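Periplasmic binding protein component of an ABC type zinc uptake transporter (Synechocystis sp., PDB 1PQ4) binds zinc in the periplasm and probably hands it to an ABC-type zinc uptake transporter. Local coordinates at residues S137-A149 with L167-L181. Residues are numbered along the deposited sequence; the frame is centred on the assembly and turned at random.
Sequences SPTLVKRQATTIA and LAAFLAELERLNQEL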
loop_
_atom_site.group_PDB
_atom_site.type_symbol
_atom_site.label_atom_id
_atom_site.label_comp_id
_atom_site.label_asym_id
_atom_site.label_seq_id
_atom_site.Cartn_x
_atom_site.Cartn_y
_atom_site.Cartn_z
ATOM N N SER A 137 5.004 0.654 4.186
ATOM C CA SER A 137 6.041 0.817 5.219
ATOM C C SER A 137 7.230 -0.066 4.840
ATOM O O SER A 137 7.111 -1.309 4.870
ATOM C CB SER A 137 5.510 0.347 6.578
ATOM O OG SER A 137 6.583 0.248 7.507
ATOM N N PRO A 138 8.394 0.522 4.473
ATOM C CA PRO A 138 9.541 -0.358 4.118
ATOM C C PRO A 138 9.869 -1.344 5.275
ATOM O O PRO A 138 10.260 -2.481 5.039
ATOM C CB PRO A 138 10.727 0.615 3.940
ATOM C CG PRO A 138 10.033 1.889 3.409
ATOM C CD PRO A 138 8.729 1.948 4.296
ATOM N N THR A 139 9.703 -0.873 6.494
ATOM C CA THR A 139 9.999 -1.699 7.682
ATOM C C THR A 139 9.093 -2.928 7.712
ATOM O O THR A 139 9.558 -4.048 7.876
ATOM C CB THR A 139 9.842 -0.804 8.937
ATOM O OG1 THR A 139 10.929 0.124 8.919
ATOM C CG2 THR A 139 9.924 -1.593 10.261
ATOM N N LEU A 140 7.801 -2.716 7.513
ATOM C CA LEU A 140 6.863 -3.828 7.523
ATOM C C LEU A 140 6.998 -4.656 6.254
ATOM O O LEU A 140 6.719 -5.853 6.252
ATOM C CB LEU A 140 5.439 -3.284 7.698
ATOM C CG LEU A 140 5.079 -2.743 9.069
ATOM C CD1 LEU A 140 5.987 -1.610 9.427
ATOM C CD2 LEU A 140 3.606 -2.223 9.027
ATOM N N VAL A 141 7.473 -4.057 5.162
ATOM C CA VAL A 141 7.622 -4.884 3.973
ATOM C C VAL A 141 8.740 -5.897 4.154
ATOM O O VAL A 141 8.741 -6.927 3.499
ATOM C CB VAL A 141 7.818 -3.986 2.679
ATOM C CG1 VAL A 141 8.244 -4.821 1.453
ATOM C CG2 VAL A 141 6.421 -3.348 2.364
ATOM N N LYS A 142 9.753 -5.554 4.958
ATOM C CA LYS A 142 10.774 -6.574 5.262
ATOM C C LYS A 142 10.112 -7.833 5.810
ATOM O O LYS A 142 10.502 -8.922 5.454
ATOM C CB LYS A 142 11.757 -6.123 6.356
ATOM C CG LYS A 142 12.626 -4.934 5.923
ATOM C CD LYS A 142 13.625 -4.600 7.051
ATOM C CE LYS A 142 14.439 -3.335 6.759
ATOM N NZ LYS A 142 15.553 -3.228 7.783
ATOM N N ARG A 143 9.157 -7.662 6.713
ATOM C CA ARG A 143 8.444 -8.826 7.286
ATOM C C ARG A 143 7.613 -9.507 6.233
ATOM O O ARG A 143 7.603 -10.740 6.176
ATOM C CB ARG A 143 7.515 -8.396 8.429
ATOM C CG ARG A 143 8.148 -7.444 9.415
ATOM C CD ARG A 143 9.331 -8.083 10.070
ATOM N NE ARG A 143 9.836 -7.323 11.209
ATOM C CZ ARG A 143 10.448 -7.888 12.249
ATOM N NH1 ARG A 143 10.614 -9.211 12.282
ATOM N NH2 ARG A 143 10.907 -7.139 13.246
ATOM N N GLN A 144 6.896 -8.726 5.385
ATOM C CA GLN A 144 6.086 -9.383 4.344
ATOM C C GLN A 144 6.962 -10.179 3.409
ATOM O O GLN A 144 6.631 -11.305 3.033
ATOM C CB GLN A 144 5.291 -8.338 3.548
ATOM C CG GLN A 144 4.199 -7.636 4.380
ATOM C CD GLN A 144 3.859 -6.252 3.820
ATOM O OE1 GLN A 144 3.342 -6.136 2.716
ATOM N NE2 GLN A 144 4.167 -5.205 4.590
ATOM N N ALA A 145 8.090 -9.587 3.024
ATOM C CA ALA A 145 8.991 -10.254 2.113
ATOM C C ALA A 145 9.529 -11.572 2.685
ATOM O O ALA A 145 9.665 -12.552 1.948
ATOM C CB ALA A 145 10.214 -9.317 1.760
ATOM N N THR A 146 9.910 -11.538 3.959
ATOM C CA THR A 146 10.441 -12.754 4.609
ATOM C C THR A 146 9.392 -13.886 4.587
ATOM O O THR A 146 9.683 -15.003 4.213
ATOM C CB THR A 146 10.870 -12.413 6.022
ATOM O OG1 THR A 146 11.888 -11.421 5.931
ATOM C CG2 THR A 146 11.415 -13.653 6.773
ATOM N N THR A 147 8.151 -13.552 4.923
ATOM C CA THR A 147 7.053 -14.513 4.955
ATOM C C THR A 147 6.850 -15.040 3.561
ATOM O O THR A 147 6.732 -16.245 3.344
ATOM C CB THR A 147 5.758 -13.833 5.485
ATOM O OG1 THR A 147 5.963 -13.414 6.843
ATOM C CG2 THR A 147 4.541 -14.798 5.408
ATOM N N ILE A 148 6.816 -14.147 2.573
ATOM C CA ILE A 148 6.607 -14.636 1.218
ATOM C C ILE A 148 7.708 -15.586 0.724
ATOM O O ILE A 148 7.421 -16.653 0.137
ATOM C CB ILE A 148 6.443 -13.428 0.244
ATOM C CG1 ILE A 148 5.190 -12.604 0.646
ATOM C CG2 ILE A 148 6.363 -13.937 -1.188
ATOM C CD1 ILE A 148 5.067 -11.247 -0.040
ATOM N N ALA A 149 8.970 -15.206 0.936
ATOM C CA ALA A 149 10.080 -16.033 0.457
ATOM C C ALA A 149 10.030 -17.407 1.144
ATOM O O ALA A 149 10.207 -18.431 0.502
ATOM C CB ALA A 149 11.432 -15.342 0.761
ATOM N N LEU A 167 15.819 -12.832 -1.379
ATOM C CA LEU A 167 15.217 -12.166 -0.213
ATOM C C LEU A 167 16.243 -11.279 0.433
ATOM O O LEU A 167 15.973 -10.120 0.792
ATOM C CB LEU A 167 14.787 -13.207 0.837
ATOM C CG LEU A 167 13.737 -13.036 1.966
ATOM C CD1 LEU A 167 14.317 -13.539 3.275
ATOM C CD2 LEU A 167 13.161 -11.659 2.106
ATOM N N ALA A 168 17.440 -11.835 0.606
ATOM C CA ALA A 168 18.510 -11.050 1.251
ATOM C C ALA A 168 18.784 -9.749 0.467
ATOM O O ALA A 168 18.975 -8.686 1.074
ATOM C CB ALA A 168 19.825 -11.919 1.374
ATOM N N ALA A 169 18.813 -9.852 -0.867
ATOM C CA ALA A 169 19.037 -8.685 -1.708
ATOM C C ALA A 169 17.919 -7.676 -1.468
ATOM O O ALA A 169 18.146 -6.480 -1.248
ATOM C CB ALA A 169 19.078 -9.108 -3.217
ATOM N N PHE A 170 16.678 -8.152 -1.511
ATOM C CA PHE A 170 15.568 -7.216 -1.280
ATOM C C PHE A 170 15.577 -6.623 0.141
ATOM O O PHE A 170 15.289 -5.442 0.289
ATOM C CB PHE A 170 14.225 -7.932 -1.568
ATOM C CG PHE A 170 13.014 -7.015 -1.571
ATOM C CD1 PHE A 170 11.771 -7.519 -1.195
ATOM C CD2 PHE A 170 13.108 -5.694 -2.014
ATOM C CE1 PHE A 170 10.641 -6.709 -1.266
ATOM C CE2 PHE A 170 12.019 -4.884 -2.088
ATOM C CZ PHE A 170 10.768 -5.386 -1.713
ATOM N N LEU A 171 15.891 -7.397 1.206
ATOM C CA LEU A 171 15.907 -6.780 2.552
ATOM C C LEU A 171 16.964 -5.670 2.647
ATOM O O LEU A 171 16.744 -4.646 3.291
ATOM C CB LEU A 171 16.196 -7.809 3.674
ATOM C CG LEU A 171 15.102 -8.904 3.801
ATOM C CD1 LEU A 171 15.582 -10.046 4.774
ATOM C CD2 LEU A 171 13.768 -8.231 4.284
ATOM N N ALA A 172 18.120 -5.871 2.008
ATOM C CA ALA A 172 19.181 -4.835 2.063
ATOM C C ALA A 172 18.727 -3.567 1.304
ATOM O O ALA A 172 19.036 -2.439 1.705
ATOM C CB ALA A 172 20.483 -5.418 1.444
ATOM N N GLU A 173 18.046 -3.760 0.176
ATOM C CA GLU A 173 17.514 -2.635 -0.584
ATOM C C GLU A 173 16.502 -1.909 0.296
ATOM O O GLU A 173 16.425 -0.683 0.297
ATOM C CB GLU A 173 16.755 -3.095 -1.845
ATOM C CG GLU A 173 17.555 -3.701 -2.978
ATOM C CD GLU A 173 16.625 -4.263 -4.082
ATOM O OE1 GLU A 173 15.703 -3.550 -4.537
ATOM O OE2 GLU A 173 16.814 -5.431 -4.491
ATOM N N LEU A 174 15.678 -2.665 1.016
ATOM C CA LEU A 174 14.675 -2.005 1.860
ATOM C C LEU A 174 15.317 -1.139 2.955
ATOM O O LEU A 174 14.777 -0.085 3.303
ATOM C CB LEU A 174 13.711 -3.061 2.495
ATOM C CG LEU A 174 12.800 -3.696 1.412
ATOM C CD1 LEU A 174 12.175 -5.023 1.888
ATOM C CD2 LEU A 174 11.708 -2.690 1.093
ATOM N N GLU A 175 16.429 -1.598 3.553
ATOM C CA GLU A 175 17.083 -0.802 4.600
ATOM C C GLU A 175 17.651 0.452 3.993
ATOM O O GLU A 175 17.575 1.526 4.570
ATOM C CB GLU A 175 18.232 -1.572 5.279
ATOM C CG GLU A 175 17.905 -1.902 6.703
ATOM C CD GLU A 175 17.465 -0.675 7.480
ATOM O OE1 GLU A 175 18.334 0.067 7.983
ATOM O OE2 GLU A 175 16.248 -0.429 7.571
ATOM N N ARG A 176 18.221 0.320 2.813
ATOM C CA ARG A 176 18.788 1.492 2.131
ATOM C C ARG A 176 17.651 2.496 1.793
ATOM O O ARG A 176 17.757 3.685 2.063
ATOM C CB ARG A 176 19.539 1.016 0.887
ATOM C CG ARG A 176 20.078 2.111 -0.016
ATOM C CD ARG A 176 20.001 1.522 -1.396
ATOM N NE ARG A 176 20.415 2.376 -2.491
ATOM C CZ ARG A 176 20.221 2.040 -3.762
ATOM N NH1 ARG A 176 19.624 0.883 -4.039
ATOM N NH2 ARG A 176 20.617 2.846 -4.745
ATOM N N LEU A 177 16.527 1.985 1.290
ATOM C CA LEU A 177 15.368 2.841 1.004
ATOM C C LEU A 177 14.882 3.514 2.272
ATOM O O LEU A 177 14.578 4.715 2.299
ATOM C CB LEU A 177 14.266 1.994 0.420
ATOM C CG LEU A 177 12.960 2.740 0.138
ATOM C CD1 LEU A 177 13.172 3.753 -0.986
ATOM C CD2 LEU A 177 11.930 1.710 -0.329
ATOM N N ASN A 178 14.798 2.737 3.356
ATOM C CA ASN A 178 14.362 3.291 4.624
ATOM C C ASN A 178 15.232 4.463 5.100
ATOM O O ASN A 178 14.722 5.484 5.613
ATOM C CB ASN A 178 14.351 2.172 5.692
ATOM C CG ASN A 178 13.937 2.676 7.065
ATOM O OD1 ASN A 178 12.896 3.314 7.224
ATOM N ND2 ASN A 178 14.748 2.372 8.069
ATOM N N GLN A 179 16.549 4.299 4.998
ATOM C CA GLN A 179 17.477 5.374 5.391
ATOM C C GLN A 179 17.264 6.606 4.475
ATOM O O GLN A 179 17.273 7.763 4.929
ATOM C CB GLN A 179 18.956 4.903 5.218
ATOM C CG GLN A 179 19.784 4.880 6.507
ATOM C CD GLN A 179 21.224 5.411 6.294
ATOM O OE1 GLN A 179 21.872 5.119 5.272
ATOM N NE2 GLN A 179 21.727 6.186 7.268
ATOM N N GLU A 180 17.112 6.341 3.184
ATOM C CA GLU A 180 16.933 7.408 2.204
ATOM C C GLU A 180 15.650 8.195 2.500
ATOM O O GLU A 180 15.658 9.425 2.505
ATOM C CB GLU A 180 16.871 6.782 0.815
ATOM C CG GLU A 180 17.157 7.696 -0.328
ATOM C CD GLU A 180 17.221 6.934 -1.643
ATOM O OE1 GLU A 180 17.701 5.776 -1.627
ATOM O OE2 GLU A 180 16.811 7.492 -2.687
ATOM N N LEU A 181 14.543 7.500 2.755
ATOM C CA LEU A 181 13.284 8.206 3.057
ATOM C C LEU A 181 13.402 8.988 4.355
ATOM O O LEU A 181 12.906 10.112 4.461
ATOM C CB LEU A 181 12.105 7.215 3.147
ATOM C CG LEU A 181 11.844 6.425 1.859
ATOM C CD1 LEU A 181 10.628 5.471 2.060
ATOM C CD2 LEU A 181 11.565 7.380 0.711
#
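K142 starts with CG beside its own backbone N (chi1 -66°) and runs extended from there, sliding past L174 to reach E175, whose chain bends at chi2 (-52°) and folds back so that K142 NZ lies beside its CG as well as its OE2. The two residues join an antiparallel helix pair, with segment axes 9.4 Å apart and at 172°. Helix 160-185 is the long backbone helix that spans both lobes in this family of solute-binding proteins, and helix 138-155 packs along it. K142 NZ lies 2.9 Å from E175 OE2, an oblique salt bridge whose hydrogen bond is weak. The same OE2 is met on its syn side by N178 ND2, while N178 OD1 bonds to Y207; the amide thus links the carboxylate to the neighbouring loop. Toward the N-terminal end of helix 138-155, the P138 ring is a knob among L174, L177, N178 and L181, its CG 3.9 Å from L181 CD1. On the buried side, L174 CD1 covers one face of the F170 ring one turn earlier in the same helix, 3.7 Å above its plane; from helix 138-155, V141 CG1 and A145 CB come to the ring obliquely. I19 and F15 of helix 10-20 extend this packing on the side of helix 138-155, while W273 of helix 273-288 touches L174 and L177. L171 lays CD2 against the backbone of K142, 3.5 Å from K142 O. That carbonyl accepts from both T146 N and T146 OG1, which come from opposite faces of its plane. At the other end L167 packs on two alanines: its CD2 rests against A145, and A149 CB presses on L167 CG at 3.5 Å, tighter than usual for two carbons.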